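Local coordinates for protein polyphosphate kinase (Porphyromonas gingivalis, PDB 2O8R) that probably catalyses the reversible transfer of the terminal phosphate of ATP to a growing chain of inorganic polyphosphate, at residues A[19-24]-A[43-48]; A[37-42]-A[104-109]; A[471-476]-A[592-597]. The protein carries 3 engineered substitutions. All blocks are in the same frame, centred on the assembly; numbering follows the deposited sequence.

Interactions 1 and 2 are buried helix-helix contacts of the N-terminal domain and share helix 35-63, which meets helix 13-29 in the first and helix 83-112 in the second. Interaction 3, only partly buried, joins the two C-terminal domains through a short parallel strand pairing. Their chemistry follows their place: interaction 2 has no hydrogen bond between its segments and rests on apolar branches, interaction 1 sets an asparagine pair beside such packing, and interaction 3 combines backbone bonds with waters and bound sulfates. The three touch one another: V24 packs on F41, I44 of interaction 1 lies against R472 of interaction 3, and F41 reaches both R472 and D592.

Interaction 1 of 3, residues A[19-24]-A[43-48]; sequences SFNERV and SIFSSN. With SO4 (sulfate ion), chain D.
N21 of helix 13-29 uses both ends of its amide to grip helix 35-63. Its OD1 accepts a hydrogen bond from N48 ND2 at 2.9 Å, and the N-H points almost straight at the oxygen. The bond lies in the amide plane of N48 but arrives tilted 23° from the carbonyl plane of N21, the two amide planes being 42° apart. On its other branch, N21 ND2 donates to F45 O at 3.0 Å, meeting that backbone carbonyl in its plane on a lone pair. Asparagine suits this position because a short arm carries a donor and an acceptor together.

The same amide lies nearly parallel over one face of the F45 ring, with N21 ND2 3.3 Å from F45 CD1. With CG anti to the backbone N (chi1 171°), the F45 side chain swings toward helix 13-29 and brings its ring against N21. Beyond the ring edge, S46 OG hydrogen-bonds O1 of a sulfate, probably from the crystallisation liquor.

About one turn beyond N21, V24 supplies the apolar part of the contact. Its CG1 packs 3.8 Å from I44 CG2 and also rests on F45 CB, while its CG2 sits over a face of the F20 ring. That ring approaches the N48 amide obliquely and meets W17 edge-to-face. The axes of segments 19-24 and 43-48 approach to 9.4 Å and run close to antiparallel.

N48 is predicted to bind ATP, and F20 touches R570, another residue predicted to bind ATP. N21 would then be a second-shell residue: with an acceptor on one side and a donor on the other, its amide is probably settled in its rotation, and the N21-N48 bond would favour one orientation of the N48 amide.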
loop_
_atom_site.group_PDB
_atom_site.type_symbol
_atom_site.label_atom_id
_atom_site.label_comp_id
_atom_site.label_asym_id
_atom_site.label_seq_id
_atom_site.Cartn_x
_atom_site.Cartn_y
_atom_site.Cartn_z
ATOM N N SER A 19 17.306 22.603 -17.001
ATOM C CA SER A 19 18.451 23.106 -16.258
ATOM C C SER A 19 18.461 22.558 -14.833
ATOM O O SER A 19 19.512 22.204 -14.293
ATOM C CB SER A 19 18.403 24.636 -16.233
ATOM O OG SER A 19 19.557 25.173 -15.631
ATOM N N PHE A 20 17.273 22.498 -14.237
ATOM C CA PHE A 20 17.092 21.965 -12.895
ATOM C C PHE A 20 17.455 20.485 -12.866
ATOM O O PHE A 20 18.174 20.034 -11.975
ATOM C CB PHE A 20 15.655 22.220 -12.429
ATOM C CG PHE A 20 15.152 21.251 -11.410
ATOM C CD1 PHE A 20 15.657 21.257 -10.112
ATOM C CD2 PHE A 20 14.140 20.349 -11.737
ATOM C CE1 PHE A 20 15.185 20.364 -9.160
ATOM C CE2 PHE A 20 13.656 19.446 -10.797
ATOM C CZ PHE A 20 14.176 19.453 -9.505
ATOM N N ASN A 21 16.997 19.732 -13.856
ATOM C CA ASN A 21 17.303 18.314 -13.858
ATOM C C ASN A 21 18.771 18.046 -14.167
ATOM O O ASN A 21 19.323 17.051 -13.703
ATOM C CB ASN A 21 16.358 17.508 -14.746
ATOM C CG ASN A 21 15.848 16.251 -14.056
ATOM O OD1 ASN A 21 15.727 16.199 -12.827
ATOM N ND2 ASN A 21 15.548 15.232 -14.842
ATOM N N GLU A 22 19.408 18.955 -14.905
ATOM C CA GLU A 22 20.867 18.935 -15.058
ATOM C C GLU A 22 21.570 19.017 -13.690
ATOM O O GLU A 22 22.512 18.272 -13.423
ATOM C CB GLU A 22 21.322 20.081 -15.957
ATOM C CG GLU A 22 22.829 20.318 -15.992
ATOM C CD GLU A 22 23.484 19.990 -17.336
ATOM O OE1 GLU A 22 24.673 20.347 -17.498
ATOM O OE2 GLU A 22 22.828 19.391 -18.226
ATOM N N ARG A 23 21.100 19.908 -12.820
ATOM C CA ARG A 23 21.674 20.044 -11.486
ATOM C C ARG A 23 21.450 18.794 -10.612
ATOM O O ARG A 23 22.268 18.480 -9.736
ATOM C CB ARG A 23 21.125 21.294 -10.811
ATOM C CG ARG A 23 21.533 21.458 -9.362
ATOM C CD ARG A 23 23.031 21.636 -9.223
ATOM N NE ARG A 23 23.416 21.706 -7.820
ATOM C CZ ARG A 23 23.933 20.694 -7.130
ATOM N NH1 ARG A 23 24.124 19.525 -7.716
ATOM N NH2 ARG A 23 24.266 20.857 -5.856
ATOM N N VAL A 24 20.345 18.088 -10.852
ATOM C CA VAL A 24 20.081 16.817 -10.170
ATOM C C VAL A 24 21.091 15.769 -10.651
ATOM O O VAL A 24 21.714 15.069 -9.849
ATOM C CB VAL A 24 18.625 16.335 -10.394
ATOM C CG1 VAL A 24 18.387 15.002 -9.712
ATOM C CG2 VAL A 24 17.651 17.354 -9.850
ATOM N N SER A 43 18.488 8.050 -9.840
ATOM C CA SER A 43 17.100 7.597 -9.841
ATOM C C SER A 43 16.103 8.768 -9.920
ATOM O O SER A 43 15.187 8.759 -10.747
ATOM C CB SER A 43 16.848 6.726 -8.602
ATOM O OG SER A 43 15.573 6.969 -8.038
ATOM N N ILE A 44 16.314 9.773 -9.069
ATOM C CA ILE A 44 15.490 10.981 -9.035
ATOM C C ILE A 44 15.452 11.651 -10.399
ATOM O O ILE A 44 14.369 11.958 -10.906
ATOM C CB ILE A 44 15.976 12.000 -7.976
ATOM C CG1 ILE A 44 15.718 11.466 -6.564
ATOM C CG2 ILE A 44 15.281 13.344 -8.173
ATOM C CD1 ILE A 44 16.395 12.269 -5.446
ATOM N N PHE A 45 16.631 11.842 -10.993
ATOM C CA PHE A 45 16.749 12.437 -12.325
ATOM C C PHE A 45 15.880 11.700 -13.336
ATOM O O PHE A 45 15.202 12.322 -14.160
ATOM C CB PHE A 45 18.203 12.427 -12.789
ATOM C CG PHE A 45 18.383 12.812 -14.227
ATOM C CD1 PHE A 45 18.621 14.126 -14.577
ATOM C CD2 PHE A 45 18.334 11.853 -15.233
ATOM C CE1 PHE A 45 18.795 14.486 -15.900
ATOM C CE2 PHE A 45 18.513 12.203 -16.551
ATOM C CZ PHE A 45 18.741 13.519 -16.893
ATOM N N SER A 46 15.917 10.374 -13.261
ATOM C CA SER A 46 15.160 9.536 -14.161
ATOM C C SER A 46 13.665 9.709 -13.934
ATOM O O SER A 46 12.916 9.859 -14.905
ATOM C CB SER A 46 15.550 8.071 -13.986
ATOM O OG SER A 46 16.913 7.864 -14.296
ATOM N N SER A 47 13.236 9.694 -12.667
ATOM C CA SER A 47 11.799 9.851 -12.349
ATOM C C SER A 47 11.242 11.230 -12.698
ATOM O O SER A 47 10.089 11.343 -13.117
ATOM C CB SER A 47 11.485 9.512 -10.884
ATOM O OG SER A 47 12.544 9.902 -10.038
ATOM N N ASN A 48 12.062 12.269 -12.522
ATOM C CA ASN A 48 11.698 13.627 -12.931
ATOM C C ASN A 48 11.497 13.745 -14.424
ATOM O O ASN A 48 10.563 14.391 -14.862
ATOM C CB ASN A 48 12.758 14.645 -12.517
ATOM C CG ASN A 48 12.931 14.727 -11.036
ATOM O OD1 ASN A 48 12.088 14.250 -10.265
ATOM N ND2 ASN A 48 14.032 15.328 -10.615
HETATM S S SO4 D . 17.596 7.165 -18.055
HETATM O O1 SO4 D . 17.906 7.754 -16.757
HETATM O O2 SO4 D . 18.834 6.745 -18.706
HETATM O O3 SO4 D . 16.711 6.004 -17.887
HETATM O O4 SO4 D . 16.963 8.189 -18.885
#

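Interaction 2 of 3, residues A[37-42]-A[104-109]; sequences DRIKFL and DQILPT
The CA atoms of I39 and I106 come nearest each other, 7.4 Å apart, in a pair of helical segments whose axes pass 11.0 Å apart at a signed crossing angle of -135°; segment 104-109 contains a wider pi-type turn and kinks where P108 has no N-H to give to the turn before.

I106 carries most of the contact, and each of its branches has a partner on segment 37-42. Its CG2 packs obliquely against I39, 3.6 Å from CG1 and almost as near CD1. The other arm leads through CG1, which meets L42 CD2 tip to tip at 4.0 Å, and ends in CD1 beside R38 CB. A chi1 of -52° puts CG1 of I106 beside its backbone N and CG2 beside its carbonyl carbon, so CG2 falls to I39 and the CG1-CD1 arm to L42 and R38. A beta-branched chain suits the place, because R38, I39 and L42 lie on adjoining positions of one helix surface and together receive its short, wide shape.

R38 adds a longer reach. Its chain bends at chi3 and crosses T109 at about a right angle, placing NH2 3.6 Å from T109 CG2. This is a van der Waals contact; the polar end is bonded outside the two segments, NE donating to L33 O.

Helix 13-29 and a loop border the pair: L42 also packs on L25 and A28 of that helix, and I39 leans on L309 of the loop. Further contacts to helix 83-112 run from L42 to F102 and from I39 to L110, so that helix 35-63 takes part in packing with both other helices.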
loop_
_atom_site.group_PDB
_atom_site.type_symbol
_atom_site.label_atom_id
_atom_site.label_comp_id
_atom_site.label_asym_id
_atom_site.label_seq_id
_atom_site.Cartn_x
_atom_site.Cartn_y
_atom_site.Cartn_z
ATOM N N ASP A 37 24.170 8.086 -2.028
ATOM C CA ASP A 37 23.620 9.430 -2.211
ATOM C C ASP A 37 23.520 9.769 -3.682
ATOM O O ASP A 37 22.502 10.288 -4.129
ATOM C CB ASP A 37 24.470 10.492 -1.511
ATOM C CG ASP A 37 24.501 10.320 -0.010
ATOM O OD1 ASP A 37 23.818 9.412 0.531
ATOM O OD2 ASP A 37 25.220 11.109 0.626
ATOM N N ARG A 38 24.580 9.463 -4.424
ATOM C CA ARG A 38 24.629 9.750 -5.844
ATOM C C ARG A 38 23.659 8.871 -6.623
ATOM O O ARG A 38 22.924 9.361 -7.486
ATOM C CB ARG A 38 26.049 9.576 -6.363
ATOM C CG ARG A 38 27.042 10.467 -5.655
ATOM C CD ARG A 38 28.396 10.304 -6.266
ATOM N NE ARG A 38 29.304 9.552 -5.417
ATOM C CZ ARG A 38 30.456 9.037 -5.831
ATOM N NH1 ARG A 38 30.836 9.173 -7.094
ATOM N NH2 ARG A 38 31.217 8.362 -4.988
ATOM N N ILE A 39 23.648 7.581 -6.302
ATOM C CA ILE A 39 22.727 6.622 -6.914
ATOM C C ILE A 39 21.256 7.052 -6.788
ATOM O O ILE A 39 20.491 6.978 -7.772
ATOM C CB ILE A 39 22.918 5.214 -6.312
ATOM C CG1 ILE A 39 24.295 4.658 -6.714
ATOM C CG2 ILE A 39 21.767 4.281 -6.728
ATOM C CD1 ILE A 39 24.438 3.160 -6.561
ATOM N N LYS A 40 20.881 7.504 -5.584
ATOM C CA LYS A 40 19.570 8.112 -5.331
ATOM C C LYS A 40 19.271 9.239 -6.306
ATOM O O LYS A 40 18.171 9.308 -6.845
ATOM C CB LYS A 40 19.466 8.643 -3.900
ATOM C CG LYS A 40 18.538 7.855 -2.977
ATOM C CD LYS A 40 18.926 6.390 -2.849
ATOM C CE LYS A 40 17.706 5.564 -2.494
ATOM N NZ LYS A 40 18.007 4.118 -2.594
ATOM N N PHE A 41 20.250 10.107 -6.548
ATOM C CA PHE A 41 20.030 11.239 -7.436
ATOM C C PHE A 41 19.917 10.866 -8.918
ATOM O O PHE A 41 19.208 11.525 -9.678
ATOM C CB PHE A 41 21.054 12.350 -7.177
ATOM C CG PHE A 41 20.616 13.289 -6.118
ATOM C CD1 PHE A 41 20.787 12.970 -4.787
ATOM C CD2 PHE A 41 19.947 14.455 -6.444
ATOM C CE1 PHE A 41 20.341 13.814 -3.792
ATOM C CE2 PHE A 41 19.500 15.297 -5.456
ATOM C CZ PHE A 41 19.692 14.965 -4.119
ATOM N N LEU A 42 20.594 9.797 -9.309
ATOM C CA LEU A 42 20.444 9.245 -10.641
ATOM C C LEU A 42 18.978 8.830 -10.797
ATOM O O LEU A 42 18.302 9.234 -11.739
ATOM C CB LEU A 42 21.383 8.047 -10.807
ATOM C CG LEU A 42 22.372 7.916 -11.967
ATOM C CD1 LEU A 42 22.963 9.254 -12.383
ATOM C CD2 LEU A 42 23.484 6.879 -11.646
ATOM N N ASP A 104 31.285 4.982 -15.692
ATOM C CA ASP A 104 32.647 5.427 -15.422
ATOM C C ASP A 104 32.896 5.741 -13.965
ATOM O O ASP A 104 34.043 5.796 -13.531
ATOM C CB ASP A 104 33.015 6.643 -16.277
ATOM C CG ASP A 104 32.816 6.394 -17.743
ATOM O OD1 ASP A 104 32.980 5.230 -18.159
ATOM O OD2 ASP A 104 32.492 7.350 -18.477
ATOM N N GLN A 105 31.836 5.954 -13.204
ATOM C CA GLN A 105 32.025 6.370 -11.827
ATOM C C GLN A 105 31.257 5.511 -10.836
ATOM O O GLN A 105 31.860 4.879 -9.967
ATOM C CB GLN A 105 31.692 7.850 -11.669
ATOM C CG GLN A 105 32.700 8.778 -12.310
ATOM C CD GLN A 105 32.333 10.248 -12.171
ATOM O OE1 GLN A 105 31.191 10.592 -11.852
ATOM N NE2 GLN A 105 33.306 11.125 -12.412
ATOM N N ILE A 106 29.939 5.453 -10.983
ATOM C CA ILE A 106 29.114 4.691 -10.047
ATOM C C ILE A 106 29.525 3.215 -9.939
ATOM O O ILE A 106 29.974 2.786 -8.868
ATOM C CB ILE A 106 27.629 4.810 -10.364
ATOM C CG1 ILE A 106 27.245 6.286 -10.484
ATOM C CG2 ILE A 106 26.794 4.092 -9.296
ATOM C CD1 ILE A 106 27.111 6.999 -9.177
ATOM N N LEU A 107 29.403 2.462 -11.034
ATOM C CA LEU A 107 29.785 1.033 -11.029
ATOM C C LEU A 107 31.203 0.776 -10.510
ATOM O O LEU A 107 31.393 -0.102 -9.658
ATOM C CB LEU A 107 29.562 0.352 -12.392
ATOM C CG LEU A 107 28.096 0.280 -12.796
ATOM C CD1 LEU A 107 27.877 -0.516 -14.063
ATOM C CD2 LEU A 107 27.335 -0.301 -11.644
ATOM N N PRO A 108 32.195 1.539 -11.005
ATOM C CA PRO A 108 33.543 1.489 -10.432
ATOM C C PRO A 108 33.622 1.813 -8.940
ATOM O O PRO A 108 34.367 1.155 -8.222
ATOM C CB PRO A 108 34.297 2.555 -11.234
ATOM C CG PRO A 108 33.599 2.614 -12.497
ATOM C CD PRO A 108 32.154 2.449 -12.158
ATOM N N THR A 109 32.883 2.821 -8.476
ATOM C CA THR A 109 32.926 3.184 -7.053
ATOM C C THR A 109 32.281 2.104 -6.185
ATOM O O THR A 109 32.775 1.787 -5.110
ATOM C CB THR A 109 32.229 4.521 -6.778
ATOM O OG1 THR A 109 32.569 5.456 -7.796
ATOM C CG2 THR A 109 32.662 5.080 -5.459
#

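Interaction 3 of 3, residues A[471-476]-A[592-597]; sequences ARIYSD and DMYLEH. With SO4 (sulfate ion), chain G; SO4 (sulfate ion), chain F.
Y474 pairs with L595, and S475 with E596, in a short parallel beta bridge that links the two C-terminal domains, both of the phospholipase D clan. I473 O accepts from L595 N at 2.8 Å; S475 N then donates to L595 O, and S475 O receives H597 N.

Packing is tight on the face of Y474 and L595. L595 CD2 makes a CH-pi contact 3.7 Å from the Y474 ring centroid, and its CB sits over the centre of the R472 guanidinium. Leucine suits a spot between an aromatic ring and a flat cation. R472, its chain bent at chi2 and chi3, gives NH1 to D592 O at 3.2 Å and, weakly, to the carbonyl of selenomethionine M593. Away from that face, Y594 lies side by side with I473, and a water bridges two buried polar side chains, S475 OG and E596 OE2; E596 OE1 meets K542 and Q649.

The looser end is wet: a water joins I473 N to M593 O, and a sulfate beside A471 takes the backbone N-H of R472.

Y474 and H597 are predicted to bind ATP, and the predicted phosphohistidine H439 lies about 6 Å from H597, side chain to side chain. In this crystal both ring nitrogens of H597 are engaged: NE2 donates to O1 of a second sulfate, both sulfates probably coming from the crystallisation liquor, and ND1 donates in the ring plane to the syn lone pair of D476 OD1, 2.7 Å away.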
loop_
_atom_site.group_PDB
_atom_site.type_symbol
_atom_site.label_atom_id
_atom_site.label_comp_id
_atom_site.label_asym_id
_atom_site.label_seq_id
_atom_site.Cartn_x
_atom_site.Cartn_y
_atom_site.Cartn_z
ATOM N N ALA A 471 9.736 9.398 0.243
ATOM C CA ALA A 471 11.042 8.810 0.546
ATOM C C ALA A 471 12.128 9.875 0.567
ATOM O O ALA A 471 13.058 9.815 1.374
ATOM C CB ALA A 471 11.387 7.715 -0.442
ATOM N N ARG A 472 12.000 10.845 -0.335
ATOM C CA ARG A 472 12.797 12.063 -0.296
ATOM C C ARG A 472 12.362 12.895 0.899
ATOM O O ARG A 472 11.164 13.046 1.173
ATOM C CB ARG A 472 12.591 12.879 -1.568
ATOM C CG ARG A 472 13.423 14.138 -1.665
ATOM C CD ARG A 472 14.781 13.879 -2.278
ATOM N NE ARG A 472 15.006 14.795 -3.394
ATOM C CZ ARG A 472 15.759 15.888 -3.333
ATOM N NH1 ARG A 472 16.386 16.200 -2.216
ATOM N NH2 ARG A 472 15.900 16.662 -4.395
ATOM N N ILE A 473 13.340 13.436 1.610
ATOM C CA ILE A 473 13.058 14.280 2.739
ATOM C C ILE A 473 12.866 15.721 2.278
ATOM O O ILE A 473 13.675 16.248 1.519
ATOM C CB ILE A 473 14.157 14.144 3.784
ATOM C CG1 ILE A 473 14.312 12.664 4.140
ATOM C CG2 ILE A 473 13.828 14.968 5.032
ATOM C CD1 ILE A 473 15.557 12.332 4.922
ATOM N N TYR A 474 11.771 16.335 2.727
ATOM C CA TYR A 474 11.438 17.726 2.394
ATOM C C TYR A 474 11.864 18.685 3.487
ATOM O O TYR A 474 11.554 18.478 4.647
ATOM C CB TYR A 474 9.921 17.889 2.188
ATOM C CG TYR A 474 9.450 17.556 0.792
ATOM C CD1 TYR A 474 9.886 16.397 0.149
ATOM C CD2 TYR A 474 8.573 18.392 0.116
ATOM C CE1 TYR A 474 9.477 16.087 -1.107
ATOM C CE2 TYR A 474 8.152 18.084 -1.172
ATOM C CZ TYR A 474 8.614 16.924 -1.773
ATOM O OH TYR A 474 8.217 16.571 -3.037
ATOM N N SER A 475 12.578 19.736 3.115
ATOM C CA SER A 475 12.779 20.853 4.016
ATOM C C SER A 475 11.556 21.775 3.885
ATOM O O SER A 475 11.173 22.161 2.774
ATOM C CB SER A 475 14.096 21.566 3.684
ATOM O OG SER A 475 14.206 22.831 4.312
ATOM N N ASP A 476 10.930 22.099 5.014
ATOM C CA ASP A 476 9.756 22.976 5.029
ATOM C C ASP A 476 9.705 23.798 6.313
ATOM O O ASP A 476 10.398 23.490 7.296
ATOM C CB ASP A 476 8.468 22.158 4.930
ATOM C CG ASP A 476 8.089 21.832 3.519
ATOM O OD1 ASP A 476 8.067 22.749 2.677
ATOM O OD2 ASP A 476 7.795 20.651 3.259
ATOM N N ASP A 592 20.436 19.859 -2.703
ATOM C CA ASP A 592 21.197 19.025 -1.792
ATOM C C ASP A 592 20.278 17.829 -1.469
ATOM O O ASP A 592 19.264 17.622 -2.149
ATOM C CB ASP A 592 21.527 19.834 -0.536
ATOM C CG ASP A 592 22.772 19.335 0.216
ATOM O OD1 ASP A 592 23.318 18.257 -0.098
ATOM O OD2 ASP A 592 23.208 20.040 1.157
HETATM N N MSE A 593 20.616 17.056 -0.437
HETATM C CA MSE A 593 19.841 15.866 -0.082
HETATM C C MSE A 593 18.367 16.121 0.261
HETATM O O MSE A 593 17.495 15.337 -0.129
HETATM C CB MSE A 593 20.506 15.134 1.069
HETATM C CG MSE A 593 20.000 13.721 1.223
HETATM SE SE MSE A 593 20.790 12.782 2.723
HETATM C CE MSE A 593 20.752 10.988 1.946
ATOM N N TYR A 594 18.094 17.195 1.001
ATOM C CA TYR A 594 16.727 17.568 1.326
ATOM C C TYR A 594 16.175 18.397 0.198
ATOM O O TYR A 594 16.898 19.178 -0.410
ATOM C CB TYR A 594 16.639 18.394 2.615
ATOM C CG TYR A 594 17.210 17.744 3.849
ATOM C CD1 TYR A 594 17.159 16.370 4.034
ATOM C CD2 TYR A 594 17.767 18.515 4.851
ATOM C CE1 TYR A 594 17.679 15.793 5.150
ATOM C CE2 TYR A 594 18.278 17.947 5.975
ATOM C CZ TYR A 594 18.241 16.588 6.124
ATOM O OH TYR A 594 18.767 16.025 7.263
ATOM N N LEU A 595 14.892 18.233 -0.086
ATOM C CA LEU A 595 14.276 19.039 -1.118
ATOM C C LEU A 595 13.950 20.404 -0.515
ATOM O O LEU A 595 13.187 20.516 0.454
ATOM C CB LEU A 595 13.055 18.331 -1.700
ATOM C CG LEU A 595 12.349 18.937 -2.911
ATOM C CD1 LEU A 595 12.017 17.898 -3.976
ATOM C CD2 LEU A 595 11.101 19.604 -2.448
ATOM N N GLU A 596 14.580 21.430 -1.080
ATOM C CA GLU A 596 14.453 22.801 -0.602
ATOM C C GLU A 596 13.094 23.363 -0.977
ATOM O O GLU A 596 12.908 23.948 -2.039
ATOM C CB GLU A 596 15.568 23.655 -1.184
ATOM C CG GLU A 596 16.937 23.365 -0.599
ATOM C CD GLU A 596 17.076 23.816 0.848
ATOM O OE1 GLU A 596 16.423 24.799 1.249
ATOM O OE2 GLU A 596 17.843 23.186 1.592
ATOM N N HIS A 597 12.137 23.189 -0.080
ATOM C CA HIS A 597 10.768 23.331 -0.483
ATOM C C HIS A 597 10.135 24.552 0.128
ATOM O O HIS A 597 9.042 24.940 -0.266
ATOM C CB HIS A 597 9.991 22.060 -0.114
ATOM C CG HIS A 597 8.603 22.024 -0.659
ATOM N ND1 HIS A 597 7.504 22.395 0.086
ATOM C CD2 HIS A 597 8.137 21.686 -1.881
ATOM C CE1 HIS A 597 6.418 22.267 -0.651
ATOM N NE2 HIS A 597 6.775 21.836 -1.848
HETATM S S SO4 G . 9.198 9.750 -2.896
HETATM O O1 SO4 G . 8.580 8.911 -1.877
HETATM O O2 SO4 G . 9.305 8.981 -4.132
HETATM O O3 SO4 G . 8.378 10.934 -3.131
HETATM O O4 SO4 G . 10.525 10.172 -2.473
HETATM S S SO4 F . 3.577 21.410 -3.294
HETATM O O1 SO4 F . 4.727 20.571 -2.965
HETATM O O2 SO4 F . 3.575 21.671 -4.741
HETATM O O3 SO4 F . 2.347 20.718 -2.914
HETATM O O4 SO4 F . 3.628 22.639 -2.507
HETATM O O HOH W 1 16.039 13.124 0.726
HETATM O O HOH W 2 16.914 23.805 4.436
#